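Local atomic coordinates of lipoprotein (Colwellia psychrerythraea, PDB entry 3O0Y), a protein that is of unknown function but, as a predicted lipoprotein whose family is grouped with the metallopeptidases, may be a peptidase-like enzyme. Residues K205-F210 against K263-L268; V286-A291 against L300-I305; H584-L589 against R600-W605. One frame throughout, in Å; residues are numbered along the deposited sequence.

Contact 1 of 3, residues K205-F210 against K263-L268; sequences KYLKGF and KASEQL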
loop_
_atom_site.group_PDB
_atom_site.type_symbol
_atom_site.label_atom_id
_atom_site.label_comp_id
_atom_site.label_asym_id
_atom_site.label_seq_id
_atom_site.Cartn_x
_atom_site.Cartn_y
_atom_site.Cartn_z
ATOM N N LYS A 205 18.941 -8.187 -7.674
ATOM C CA LYS A 205 19.709 -7.864 -6.506
ATOM C C LYS A 205 18.963 -8.412 -5.291
ATOM O O LYS A 205 19.588 -8.958 -4.360
ATOM C CB LYS A 205 19.921 -6.361 -6.360
ATOM C CG LYS A 205 20.453 -5.946 -4.971
ATOM C CD LYS A 205 20.901 -4.470 -4.965
ATOM C CE LYS A 205 21.078 -3.928 -3.539
ATOM N NZ LYS A 205 20.983 -2.414 -3.540
ATOM N N TYR A 206 17.643 -8.255 -5.284
ATOM C CA TYR A 206 16.820 -8.787 -4.178
ATOM C C TYR A 206 16.934 -10.301 -4.090
ATOM O O TYR A 206 17.158 -10.879 -3.025
ATOM C CB TYR A 206 15.345 -8.393 -4.360
ATOM C CG TYR A 206 14.452 -9.203 -3.422
ATOM C CD1 TYR A 206 14.328 -8.869 -2.085
ATOM C CD2 TYR A 206 13.791 -10.354 -3.875
ATOM C CE1 TYR A 206 13.542 -9.645 -1.217
ATOM C CE2 TYR A 206 13.001 -11.115 -3.011
ATOM C CZ TYR A 206 12.909 -10.764 -1.684
ATOM O OH TYR A 206 12.101 -11.550 -0.849
ATOM N N LEU A 207 16.773 -10.945 -5.245
ATOM C CA LEU A 207 16.763 -12.412 -5.323
ATOM C C LEU A 207 18.134 -12.995 -4.903
ATOM O O LEU A 207 18.205 -14.015 -4.188
ATOM C CB LEU A 207 16.424 -12.865 -6.733
ATOM C CG LEU A 207 14.997 -12.568 -7.200
ATOM C CD1 LEU A 207 14.816 -12.822 -8.700
ATOM C CD2 LEU A 207 13.960 -13.383 -6.381
ATOM N N LYS A 208 19.219 -12.358 -5.366
ATOM C CA LYS A 208 20.572 -12.730 -4.912
ATOM C C LYS A 208 20.727 -12.530 -3.397
ATOM O O LYS A 208 21.248 -13.405 -2.708
ATOM C CB LYS A 208 21.614 -11.894 -5.642
ATOM C CG LYS A 208 23.013 -12.302 -5.410
ATOM C CD LYS A 208 24.007 -11.402 -6.210
ATOM C CE LYS A 208 24.070 -11.820 -7.667
ATOM N NZ LYS A 208 23.880 -10.692 -8.671
ATOM N N GLY A 209 20.302 -11.384 -2.903
ATOM C CA GLY A 209 20.374 -11.056 -1.487
ATOM C C GLY A 209 19.623 -12.076 -0.635
ATOM O O GLY A 209 20.048 -12.427 0.514
ATOM N N PHE A 210 18.536 -12.600 -1.192
ATOM C CA PHE A 210 17.636 -13.532 -0.422
ATOM C C PHE A 210 18.332 -14.843 0.014
ATOM O O PHE A 210 18.119 -15.314 1.165
ATOM C CB PHE A 210 16.349 -13.835 -1.228
ATOM C CG PHE A 210 15.210 -14.429 -0.408
ATOM C CD1 PHE A 210 14.326 -13.613 0.266
ATOM C CD2 PHE A 210 15.021 -15.794 -0.352
ATOM C CE1 PHE A 210 13.248 -14.165 0.946
ATOM C CE2 PHE A 210 13.971 -16.345 0.344
ATOM C CZ PHE A 210 13.093 -15.531 1.001
ATOM N N LYS A 263 18.192 -16.705 -11.940
ATOM C CA LYS A 263 18.809 -17.089 -13.207
ATOM C C LYS A 263 17.882 -16.735 -14.367
ATOM O O LYS A 263 18.337 -16.174 -15.359
ATOM C CB LYS A 263 19.124 -18.593 -13.203
ATOM C CG LYS A 263 19.755 -19.134 -14.495
ATOM C CD LYS A 263 20.223 -20.592 -14.343
ATOM C CE LYS A 263 20.886 -21.068 -15.663
ATOM N NZ LYS A 263 20.839 -22.551 -15.793
ATOM N N ALA A 264 16.589 -17.041 -14.246
ATOM C CA ALA A 264 15.638 -16.693 -15.306
ATOM C C ALA A 264 15.620 -15.194 -15.606
ATOM O O ALA A 264 15.558 -14.769 -16.782
ATOM C CB ALA A 264 14.217 -17.225 -14.954
ATOM N N SER A 265 15.596 -14.400 -14.531
ATOM C CA SER A 265 15.589 -12.961 -14.633
ATOM C C SER A 265 16.868 -12.456 -15.286
ATOM O O SER A 265 16.809 -11.610 -16.201
ATOM C CB SER A 265 15.405 -12.347 -13.248
ATOM O OG SER A 265 14.128 -12.702 -12.729
ATOM N N GLU A 266 18.012 -13.016 -14.866
ATOM C CA GLU A 266 19.280 -12.726 -15.563
ATOM C C GLU A 266 19.226 -12.980 -17.084
ATOM O O GLU A 266 19.690 -12.120 -17.865
ATOM C CB GLU A 266 20.441 -13.485 -14.904
ATOM C CG GLU A 266 20.891 -12.805 -13.631
ATOM C CD GLU A 266 21.895 -13.607 -12.789
ATOM O OE1 GLU A 266 22.610 -12.970 -11.993
ATOM O OE2 GLU A 266 21.950 -14.854 -12.892
ATOM N N GLN A 267 18.644 -14.107 -17.510
ATOM C CA GLN A 267 18.410 -14.391 -18.947
ATOM C C GLN A 267 17.634 -13.303 -19.672
ATOM O O GLN A 267 17.816 -13.118 -20.842
ATOM C CB GLN A 267 17.592 -15.680 -19.218
ATOM C CG GLN A 267 18.109 -17.007 -18.711
ATOM C CD GLN A 267 19.585 -17.109 -18.719
ATOM O OE1 GLN A 267 20.223 -17.286 -19.792
ATOM N NE2 GLN A 267 20.166 -17.050 -17.530
ATOM N N LEU A 268 16.708 -12.647 -18.986
ATOM C CA LEU A 268 15.914 -11.585 -19.600
ATOM C C LEU A 268 16.556 -10.200 -19.725
ATOM O O LEU A 268 16.066 -9.355 -20.462
ATOM C CB LEU A 268 14.646 -11.404 -18.731
ATOM C CG LEU A 268 13.355 -11.781 -19.389
ATOM C CD1 LEU A 268 13.430 -12.910 -20.345
ATOM C CD2 LEU A 268 12.329 -12.061 -18.258
#

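Contact 2 of 3, residues V286-A291 against L300-I305; sequences VYYQDA and LSPTQI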
loop_
_atom_site.group_PDB
_atom_site.type_symbol
_atom_site.label_atom_id
_atom_site.label_comp_id
_atom_site.label_asym_id
_atom_site.label_seq_id
_atom_site.Cartn_x
_atom_site.Cartn_y
_atom_site.Cartn_z
ATOM N N VAL A 286 -2.178 2.643 -23.396
ATOM C CA VAL A 286 -3.476 2.170 -23.015
ATOM C C VAL A 286 -3.441 1.561 -21.621
ATOM O O VAL A 286 -4.368 1.762 -20.833
ATOM C CB VAL A 286 -3.974 1.159 -24.110
ATOM C CG1 VAL A 286 -5.225 0.459 -23.612
ATOM C CG2 VAL A 286 -4.172 1.945 -25.420
ATOM N N TYR A 287 -2.413 0.810 -21.305
ATOM C CA TYR A 287 -2.232 0.323 -19.954
ATOM C C TYR A 287 -2.241 1.444 -18.897
ATOM O O TYR A 287 -2.931 1.342 -17.875
ATOM C CB TYR A 287 -0.940 -0.445 -19.855
ATOM C CG TYR A 287 -0.664 -0.977 -18.466
ATOM C CD1 TYR A 287 -1.063 -2.236 -18.084
ATOM C CD2 TYR A 287 -0.135 -0.164 -17.504
ATOM C CE1 TYR A 287 -0.830 -2.697 -16.785
ATOM C CE2 TYR A 287 0.033 -0.571 -16.217
ATOM C CZ TYR A 287 -0.321 -1.840 -15.841
ATOM O OH TYR A 287 -0.107 -2.266 -14.534
ATOM N N TYR A 288 -1.484 2.503 -19.207
ATOM C CA TYR A 288 -1.352 3.616 -18.277
ATOM C C TYR A 288 -2.669 4.317 -18.086
ATOM O O TYR A 288 -3.025 4.666 -16.937
ATOM C CB TYR A 288 -0.247 4.583 -18.738
ATOM C CG TYR A 288 0.070 5.639 -17.684
ATOM C CD1 TYR A 288 0.481 5.258 -16.405
ATOM C CD2 TYR A 288 0.011 7.006 -17.989
ATOM C CE1 TYR A 288 0.768 6.224 -15.440
ATOM C CE2 TYR A 288 0.349 7.956 -17.040
ATOM C CZ TYR A 288 0.694 7.565 -15.798
ATOM O OH TYR A 288 1.008 8.537 -14.853
ATOM N N GLN A 289 -3.444 4.497 -19.155
ATOM C CA GLN A 289 -4.766 5.129 -18.994
ATOM C C GLN A 289 -5.690 4.293 -18.050
ATOM O O GLN A 289 -6.413 4.822 -17.175
ATOM C CB GLN A 289 -5.449 5.453 -20.341
ATOM C CG GLN A 289 -6.640 6.436 -20.186
ATOM C CD GLN A 289 -6.204 7.861 -19.694
ATOM O OE1 GLN A 289 -6.713 8.471 -18.668
ATOM N NE2 GLN A 289 -5.252 8.407 -20.430
ATOM N N ASP A 290 -5.603 2.999 -18.155
ATOM C CA ASP A 290 -6.263 2.096 -17.202
ATOM C C ASP A 290 -5.743 2.206 -15.775
ATOM O O ASP A 290 -6.535 2.261 -14.838
ATOM C CB ASP A 290 -6.183 0.627 -17.682
ATOM C CG ASP A 290 -6.896 -0.334 -16.702
ATOM O OD1 ASP A 290 -8.170 -0.278 -16.596
ATOM O OD2 ASP A 290 -6.164 -1.002 -15.932
ATOM N N ALA A 291 -4.428 2.345 -15.634
ATOM C CA ALA A 291 -3.839 2.567 -14.317
ATOM C C ALA A 291 -4.324 3.853 -13.701
ATOM O O ALA A 291 -4.616 3.901 -12.482
ATOM C CB ALA A 291 -2.354 2.494 -14.357
ATOM N N LEU A 300 -9.041 11.846 -16.205
ATOM C CA LEU A 300 -8.231 12.892 -16.790
ATOM C C LEU A 300 -7.089 12.254 -17.594
ATOM O O LEU A 300 -6.617 11.117 -17.345
ATOM C CB LEU A 300 -7.709 13.815 -15.687
ATOM C CG LEU A 300 -8.737 14.636 -14.871
ATOM C CD1 LEU A 300 -8.074 15.420 -13.727
ATOM C CD2 LEU A 300 -9.616 15.559 -15.762
ATOM N N SER A 301 -6.616 13.007 -18.586
ATOM C CA SER A 301 -5.454 12.659 -19.324
ATOM C C SER A 301 -4.182 12.856 -18.499
ATOM O O SER A 301 -4.195 13.627 -17.543
ATOM C CB SER A 301 -5.345 13.541 -20.591
ATOM O OG SER A 301 -4.918 14.872 -20.290
ATOM N N PRO A 302 -3.110 12.145 -18.871
ATOM C CA PRO A 302 -1.805 12.286 -18.237
ATOM C C PRO A 302 -1.358 13.726 -18.343
ATOM O O PRO A 302 -0.822 14.267 -17.383
ATOM C CB PRO A 302 -0.903 11.371 -19.112
ATOM C CG PRO A 302 -1.794 10.374 -19.657
ATOM C CD PRO A 302 -3.079 11.061 -19.883
ATOM N N THR A 303 -1.600 14.392 -19.475
ATOM C CA THR A 303 -1.342 15.844 -19.573
ATOM C C THR A 303 -2.054 16.713 -18.541
ATOM O O THR A 303 -1.402 17.545 -17.902
ATOM C CB THR A 303 -1.619 16.407 -20.985
ATOM O OG1 THR A 303 -0.811 15.692 -21.922
ATOM C CG2 THR A 303 -1.229 17.865 -21.074
ATOM N N GLN A 304 -3.351 16.498 -18.312
ATOM C CA GLN A 304 -4.078 17.276 -17.299
ATOM C C GLN A 304 -3.574 17.008 -15.863
ATOM O O GLN A 304 -3.541 17.941 -15.050
ATOM C CB GLN A 304 -5.540 16.967 -17.386
ATOM C CG GLN A 304 -6.187 17.500 -18.687
ATOM C CD GLN A 304 -7.623 16.973 -18.901
ATOM O OE1 GLN A 304 -7.881 15.778 -18.830
ATOM N NE2 GLN A 304 -8.563 17.895 -19.140
ATOM N N ILE A 305 -3.286 15.739 -15.579
ATOM C CA ILE A 305 -2.795 15.336 -14.261
ATOM C C ILE A 305 -1.411 15.961 -14.016
ATOM O O ILE A 305 -1.136 16.483 -12.953
ATOM C CB ILE A 305 -2.781 13.797 -14.103
ATOM C CG1 ILE A 305 -4.225 13.276 -14.187
ATOM C CG2 ILE A 305 -2.114 13.398 -12.724
ATOM C CD1 ILE A 305 -4.348 11.768 -14.366
#

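Contact 3 of 3, residues H584-L589 against R600-W605; sequences HDVVLL and RNVNHW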
loop_
_atom_site.group_PDB
_atom_site.type_symbol
_atom_site.label_atom_id
_atom_site.label_comp_id
_atom_site.label_asym_id
_atom_site.label_seq_id
_atom_site.Cartn_x
_atom_site.Cartn_y
_atom_site.Cartn_z
ATOM N N HIS A 584 -16.923 13.937 8.143
ATOM C CA HIS A 584 -16.036 12.801 8.382
ATOM C C HIS A 584 -16.784 11.467 8.494
ATOM O O HIS A 584 -16.283 10.453 8.058
ATOM C CB HIS A 584 -15.138 13.057 9.606
ATOM C CG HIS A 584 -14.067 14.092 9.367
ATOM N ND1 HIS A 584 -13.525 14.868 10.356
ATOM C CD2 HIS A 584 -13.561 14.569 8.198
ATOM C CE1 HIS A 584 -12.638 15.697 9.820
ATOM N NE2 HIS A 584 -12.654 15.548 8.507
ATOM N N ASP A 585 -17.950 11.459 9.077
ATOM C CA ASP A 585 -18.716 10.236 9.196
ATOM C C ASP A 585 -19.163 9.778 7.796
ATOM O O ASP A 585 -19.067 8.581 7.474
ATOM C CB ASP A 585 -19.918 10.406 10.054
ATOM C CG ASP A 585 -19.604 10.513 11.556
ATOM O OD1 ASP A 585 -18.500 10.157 12.047
ATOM O OD2 ASP A 585 -20.577 10.867 12.260
ATOM N N VAL A 586 -19.576 10.721 6.937
ATOM C CA VAL A 586 -19.954 10.319 5.562
ATOM C C VAL A 586 -18.761 9.788 4.804
ATOM O O VAL A 586 -18.883 8.785 4.035
ATOM C CB VAL A 586 -20.558 11.556 4.767
ATOM C CG1 VAL A 586 -20.854 11.152 3.264
ATOM C CG2 VAL A 586 -21.766 12.090 5.459
ATOM N N VAL A 587 -17.588 10.381 4.987
ATOM C CA VAL A 587 -16.428 9.932 4.240
ATOM C C VAL A 587 -15.912 8.542 4.713
ATOM O O VAL A 587 -15.527 7.692 3.937
ATOM C CB VAL A 587 -15.298 10.975 4.285
ATOM C CG1 VAL A 587 -13.977 10.455 3.615
ATOM C CG2 VAL A 587 -15.771 12.242 3.593
ATOM N N LEU A 588 -15.898 8.356 6.015
ATOM C CA LEU A 588 -15.233 7.181 6.590
ATOM C C LEU A 588 -16.160 5.986 6.824
ATOM O O LEU A 588 -15.703 4.834 6.781
ATOM C CB LEU A 588 -14.601 7.583 7.935
ATOM C CG LEU A 588 -13.398 8.544 7.875
ATOM C CD1 LEU A 588 -12.971 8.972 9.262
ATOM C CD2 LEU A 588 -12.260 7.814 7.172
ATOM N N LEU A 589 -17.383 6.243 7.271
ATOM C CA LEU A 589 -18.197 5.122 7.786
ATOM C C LEU A 589 -18.841 4.292 6.707
ATOM O O LEU A 589 -19.482 3.263 6.988
ATOM C CB LEU A 589 -19.214 5.587 8.841
ATOM C CG LEU A 589 -18.687 6.296 10.121
ATOM C CD1 LEU A 589 -19.856 6.723 11.084
ATOM C CD2 LEU A 589 -17.563 5.441 10.822
ATOM N N ARG A 600 -21.764 10.590 -4.351
ATOM C CA ARG A 600 -23.186 10.234 -4.167
ATOM C C ARG A 600 -23.582 10.242 -2.697
ATOM O O ARG A 600 -24.672 10.733 -2.344
ATOM C CB ARG A 600 -23.503 8.851 -4.766
ATOM C CG ARG A 600 -24.906 8.420 -4.398
ATOM C CD ARG A 600 -25.210 7.014 -4.938
ATOM N NE ARG A 600 -24.906 7.028 -6.349
ATOM C CZ ARG A 600 -24.300 6.059 -7.017
ATOM N NH1 ARG A 600 -23.908 4.927 -6.424
ATOM N NH2 ARG A 600 -24.101 6.226 -8.314
ATOM N N ASN A 601 -22.701 9.711 -1.830
ATOM C CA ASN A 601 -23.000 9.695 -0.378
ATOM C C ASN A 601 -22.993 11.091 0.248
ATOM O O ASN A 601 -23.857 11.437 1.084
ATOM C CB ASN A 601 -22.048 8.749 0.386
ATOM C CG ASN A 601 -22.334 7.295 0.066
ATOM O OD1 ASN A 601 -23.458 6.974 -0.370
ATOM N ND2 ASN A 601 -21.376 6.385 0.362
ATOM N N VAL A 602 -22.041 11.915 -0.188
ATOM C CA VAL A 602 -22.007 13.319 0.285
ATOM C C VAL A 602 -23.265 14.013 -0.133
ATOM O O VAL A 602 -23.908 14.702 0.634
ATOM C CB VAL A 602 -20.724 14.062 -0.219
ATOM C CG1 VAL A 602 -20.825 15.614 0.002
ATOM C CG2 VAL A 602 -19.482 13.487 0.536
ATOM N N ASN A 603 -23.656 13.810 -1.385
ATOM C CA ASN A 603 -24.881 14.436 -1.910
ATOM C C ASN A 603 -26.168 13.968 -1.210
ATOM O O ASN A 603 -27.057 14.811 -0.892
ATOM C CB ASN A 603 -24.998 14.214 -3.398
ATOM C CG ASN A 603 -24.094 15.110 -4.200
ATOM O OD1 ASN A 603 -23.681 16.182 -3.761
ATOM N ND2 ASN A 603 -23.843 14.687 -5.438
ATOM N N HIS A 604 -26.208 12.683 -0.845
ATOM C CA HIS A 604 -27.341 12.142 -0.101
ATOM C C HIS A 604 -27.434 12.826 1.240
ATOM O O HIS A 604 -28.539 13.192 1.655
ATOM C CB HIS A 604 -27.238 10.639 0.057
ATOM C CG HIS A 604 -28.399 10.006 0.774
ATOM N ND1 HIS A 604 -29.588 9.681 0.139
ATOM C CD2 HIS A 604 -28.526 9.584 2.048
ATOM C CE1 HIS A 604 -30.409 9.123 1.015
ATOM N NE2 HIS A 604 -29.783 9.030 2.173
ATOM N N TRP A 605 -26.300 12.924 1.933
ATOM C CA TRP A 605 -26.226 13.687 3.180
ATOM C C TRP A 605 -26.656 15.140 3.017
ATOM O O TRP A 605 -27.520 15.621 3.771
ATOM C CB TRP A 605 -24.800 13.528 3.786
ATOM C CG TRP A 605 -24.434 14.490 4.837
ATOM C CD1 TRP A 605 -24.964 14.567 6.088
ATOM C CD2 TRP A 605 -23.402 15.466 4.775
ATOM N NE1 TRP A 605 -24.349 15.555 6.800
ATOM C CE2 TRP A 605 -23.369 16.116 6.025
ATOM C CE3 TRP A 605 -22.471 15.840 3.807
ATOM C CZ2 TRP A 605 -22.451 17.104 6.337
ATOM C CZ3 TRP A 605 -21.543 16.831 4.130
ATOM C CH2 TRP A 605 -21.565 17.457 5.398
HETATM O O HOH W 1 -19.002 7.582 1.437
#

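Contact 1 of 3, residues K205-F210 against K263-L268
Leu207 faces Ser265 across two helices that run in roughly opposite directions, and the backbones stay well apart: the nearest alpha carbons, Leu207 CA and Lys263 CA, are 9.4 Å from each other. At that spacing the backbones cannot touch, and the contact is left to side chains, with Leu207 reaching farther than Ser265; the touch is light. Leu207 supplies it with one methyl, CD1, which ends 4.1 Å from Ser265 OG. Its CG lies anti to the carbonyl carbon (chi1 -68°), and the chain then runs on extended, carrying CD1 forward from its own helix. A leucine suits this place because its branches also pack on Tyr258 and Val261 of the partner helix. Ser265 is small enough to pack against Leu200 and Ile204, and its hydroxyl is occupied by a hydrogen bond with Val261 O, one turn earlier, so a polar atom can lie against a methyl in a buried place.

At the margin, Lys208 and Glu266 lean toward each other. The lysine is extended as far as CD and then bends, bringing Lys208 NZ to 4.2 Å from Glu266 OE1. This is too long for a salt bridge, though the opposite charges probably attract at the more open border. Within helix 236-268, Gln267 NE2 donates to Lys263 O at 3.0 Å from above the carbonyl plane. The same oxygen also accepts from the backbone N of Gln267, so two bonds from one residue grip it.

With helices 174-190 and 144-154 packed alongside, this is the roughly antiparallel helix-on-helix packing of a helical bundle region, an apolar seam bordered by charged residues.

Contact 2 of 3, residues V286-A291 against L300-I305
Tyr288 meets Pro302 along one border of its ring. From CB the side chain leaves with CG anti to the backbone N (chi1 -171°), which swings the ring across to helix 302-326. Next come CD2 and CE2, which run past the proline; CE2 lies 4.2 Å from Pro302 CG, and that carbon sits at the ring edge, close to its plane. At the tip, OH goes beyond the proline to a hydrogen bond with Asp511, so a tyrosine gives both an apolar flank and a satisfied polar end.

Gln289, bent at its second torsion, brings its amide over the start of the other helix, beside the carbonyl of Leu300 and against CD of Pro302, whose side chain it crosses at about a right angle. With an alanine here the amide is gone, and the Leu300 carbonyl would probably lose its polar neighbour while a gap opened beside the proline ring.

Pro302 suits a first helical turn, where no backbone N-H need be given to an earlier carbonyl. Just before it, Ser301 OG accepts from Gln304 N at 3.0 Å, and Ser301 N donates to Gln304 OE1 at 3.1 Å, in the carbonyl plane on a lone pair. These reciprocal bonds make a capping box at the N terminus of helix 302-326.

Contact 3 of 3, residues H584-L589 against R600-W605
The indole of Trp605 carries Val586 on one face: the methyl CG2 stands over the five-membered ring, 3.9 Å from its centroid and 24° off the ring normal. This is a CH-pi contact, offset toward the rim, and the closest ring atom is Trp605 CG, 3.6 Å from Val586 CG2. At the ring edge, Trp605 NE1 is held by a hydrogen bond to Glu582, one turn before Val586 on the other helix, which should help fix the rotation of the indole. A tryptophan suits the site because it offers a broad apolar face together with an N-H at its border.

Val586 sends its two methyls different ways, CG2 to Trp605 and CG1 to Asn601 and Val602. CG1, anti to the backbone N (chi1 176°), presses on the backbone between Asn601 and Val602, lying 3.7 Å from Asn601 C; it also meets the Val602 side chain, with Val586 CG1 and Val602 CG2 3.8 Å apart. The branching at CB is what lets one short residue fill both places, and no longer side chain is needed because the helices are near here, with Val586 CA and Val602 CA 6.4 Å apart.

The amide of Asn601 serves polar partners. Its ND2 donates to a water at 2.9 Å, and that water in turn donates to Val586 O, also at 2.9 Å, so the valine's carbonyl is tied across the gap indirectly. Asn601 OD1 accepts from Asn104 of helix 100-117, so with the water on ND2 both ends of the amide are held.

The short helical segments approach to 9.6 Å between axes, with their N-to-C directions at 147°. Joined by a brief connection, helices 580-588 and 595-608 form an antiparallel helical hairpin, packed through apolar side chains and linked by one bridging water.

How the contacts relate
The three contacts follow one another along the chain, and none nests within or crosses another. Contact 1 closes the longest loop: 52 mostly helical residues separate its segments, so helices 197-210 and 236-268 are brought together over an excursion that includes helix 219-228. The next helix, 284-296, opens contact 2, which joins it to helix 302-326 over only 8 residues. Much later, contact 3 bridges 10 residues and folds the final helix, 595-608, back on its predecessor. Contacts 1 and 3 lie on opposite sides of the chain's centre, their centres about 47 Å apart. Contact 2 is about 31 Å from contact 1 and about 27 Å from contact 3, centre to centre.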